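Local coordinates for lipoprotein (Clostridioides difficile, PDB 7RAG) that binds the CwlD amidase and allosterically activates it during spore formation, as a lipoprotein of the LolA family known as GerS, at residues 4-8 and 9-13. Residues are numbered along the deposited sequence; the frame is centred on the assembly and turned at random.
Sequences RQSTK and EEVYK
The guanidinium of Arg4 and the carboxylate of Glu10 lie side by side with nearly parallel planes (10° apart), slightly stepped, Glu10 OE1 at the edge of the guanidinium near its plane, in an end-on salt bridge with one nitrogen for each oxygen. Arg4 NH2 lies 2.8 Å from Glu10 OE1 and Arg4 NH1 2.9 Å from Glu10 OE2, both on the syn side of the carboxylate though tilted out of its plane. On the anti side OE2 takes a further bond, from the backbone N of Thr7 (Thr7 N to Glu10 OE2 3.2 Å, 163° at the hydrogen), which comes from the same face as NH1. Two bonds to OE2 and one to OE1 thus fix the rotation of the carboxylate. Arg4 NH1 also makes a weak bond to the carbonyl O of Gln5. The return bond is weak: Glu10 N points to Thr7 OG1 at 3.4 Å, the hydroxyl being placed between its own backbone N and carbonyl carbon (chi1 72°). Ser6 CB touches Val11 CG2 at 3.5 Å, and the first i to i+4 backbone bonds of the helix are Val11 N to Thr7 O and Tyr12 N to Lys8 O. Lys8 turns its amine to the carbonyl O of Lys117 of the second subunit, whose Leu123 packs on Val11. Reciprocal bonds between Thr7, at the N-cap, and Glu10 make a capping box at the start of helix 8-21, whose Glu10 carboxylate is also held by Arg4.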
loop_
_atom_site.group_PDB
_atom_site.type_symbol
_atom_site.label_atom_id
_atom_site.label_comp_id
_atom_site.label_asym_id
_atom_site.label_seq_id
_atom_site.Cartn_x
_atom_site.Cartn_y
_atom_site.Cartn_z
ATOM N N ARG A 4 36.435 22.298 -25.766
ATOM C CA ARG A 4 36.734 21.101 -26.536
ATOM C C ARG A 4 35.646 20.058 -26.325
ATOM O O ARG A 4 34.944 20.057 -25.309
ATOM C CB ARG A 4 38.089 20.510 -26.138
ATOM C CG ARG A 4 38.065 19.840 -24.776
ATOM C CD ARG A 4 39.354 19.072 -24.460
ATOM N NE ARG A 4 39.379 18.626 -23.065
ATOM C CZ ARG A 4 38.711 17.573 -22.599
ATOM N NH1 ARG A 4 37.956 16.840 -23.412
ATOM N NH2 ARG A 4 38.794 17.261 -21.313
ATOM N N GLN A 5 35.516 19.159 -27.303
ATOM C CA GLN A 5 34.538 18.083 -27.207
ATOM C C GLN A 5 34.801 17.217 -25.983
ATOM O O GLN A 5 35.945 16.864 -25.680
ATOM C CB GLN A 5 34.571 17.220 -28.468
ATOM C CG GLN A 5 34.426 18.018 -29.744
ATOM C CD GLN A 5 33.357 19.095 -29.631
ATOM O OE1 GLN A 5 32.195 18.802 -29.326
ATOM N NE2 GLN A 5 33.749 20.356 -29.866
ATOM N N SER A 6 33.739 16.887 -25.267
ATOM C CA SER A 6 33.879 15.957 -24.166
ATOM C C SER A 6 34.218 14.578 -24.704
ATOM O O SER A 6 33.748 14.176 -25.774
ATOM C CB SER A 6 32.602 15.915 -23.347
ATOM O OG SER A 6 32.396 17.164 -22.730
ATOM N N THR A 7 35.071 13.868 -23.969
ATOM C CA THR A 7 35.384 12.475 -24.246
ATOM C C THR A 7 34.232 11.581 -23.799
ATOM O O THR A 7 33.257 12.027 -23.188
ATOM C CB THR A 7 36.664 12.053 -23.529
ATOM O OG1 THR A 7 36.395 11.944 -22.127
ATOM C CG2 THR A 7 37.759 13.066 -23.753
ATOM N N LYS A 8 34.368 10.287 -24.083
ATOM C CA LYS A 8 33.358 9.325 -23.664
ATOM C C LYS A 8 33.096 9.402 -22.166
ATOM O O LYS A 8 31.944 9.493 -21.718
ATOM C CB LYS A 8 33.792 7.911 -24.051
ATOM C CG LYS A 8 33.234 7.442 -25.356
ATOM C CD LYS A 8 31.820 6.901 -25.182
ATOM C CE LYS A 8 30.756 7.982 -24.878
ATOM N NZ LYS A 8 29.370 7.779 -25.408
ATOM N N GLU A 9 34.166 9.377 -21.377
ATOM C CA GLU A 9 34.006 9.255 -19.939
ATOM C C GLU A 9 33.452 10.536 -19.339
ATOM O O GLU A 9 32.682 10.481 -18.375
ATOM C CB GLU A 9 35.342 8.883 -19.294
ATOM C CG GLU A 9 36.010 7.636 -19.893
ATOM C CD GLU A 9 36.841 7.927 -21.148
ATOM O OE1 GLU A 9 36.257 8.354 -22.166
ATOM O OE2 GLU A 9 38.082 7.732 -21.108
ATOM N N GLU A 10 33.815 11.688 -19.905
ATOM C CA GLU A 10 33.308 12.952 -19.383
ATOM C C GLU A 10 31.801 13.064 -19.591
ATOM O O GLU A 10 31.062 13.410 -18.658
ATOM C CB GLU A 10 34.047 14.124 -20.035
ATOM C CG GLU A 10 35.567 14.013 -19.972
ATOM C CD GLU A 10 36.286 15.271 -20.432
ATOM O OE1 GLU A 10 37.087 15.813 -19.630
ATOM O OE2 GLU A 10 36.048 15.722 -21.584
ATOM N N VAL A 11 31.323 12.743 -20.801
ATOM C CA VAL A 11 29.885 12.748 -21.062
ATOM C C VAL A 11 29.183 11.732 -20.176
ATOM O O VAL A 11 28.128 12.017 -19.590
ATOM C CB VAL A 11 29.599 12.482 -22.553
ATOM C CG1 VAL A 11 28.127 12.176 -22.752
ATOM C CG2 VAL A 11 29.974 13.680 -23.404
ATOM N N TYR A 12 29.758 10.534 -20.056
ATOM C CA TYR A 12 29.121 9.496 -19.256
ATOM C C TYR A 12 29.005 9.905 -17.792
ATOM O O TYR A 12 27.965 9.681 -17.157
ATOM C CB TYR A 12 29.893 8.186 -19.383
ATOM C CG TYR A 12 29.304 7.089 -18.535
ATOM C CD1 TYR A 12 30.032 6.513 -17.504
ATOM C CD2 TYR A 12 28.003 6.651 -18.748
ATOM C CE1 TYR A 12 29.485 5.513 -16.720
ATOM C CE2 TYR A 12 27.449 5.654 -17.980
ATOM C CZ TYR A 12 28.191 5.085 -16.961
ATOM O OH TYR A 12 27.635 4.087 -16.184
ATOM N N LYS A 13 30.060 10.508 -17.238
ATOM C CA LYS A 13 30.015 10.912 -15.835
ATOM C C LYS A 13 29.061 12.079 -15.636
ATOM O O LYS A 13 28.355 12.145 -14.620
ATOM C CB LYS A 13 31.415 11.258 -15.331
ATOM C CG LYS A 13 31.525 11.278 -13.810
ATOM C CD LYS A 13 32.918 11.696 -13.370
#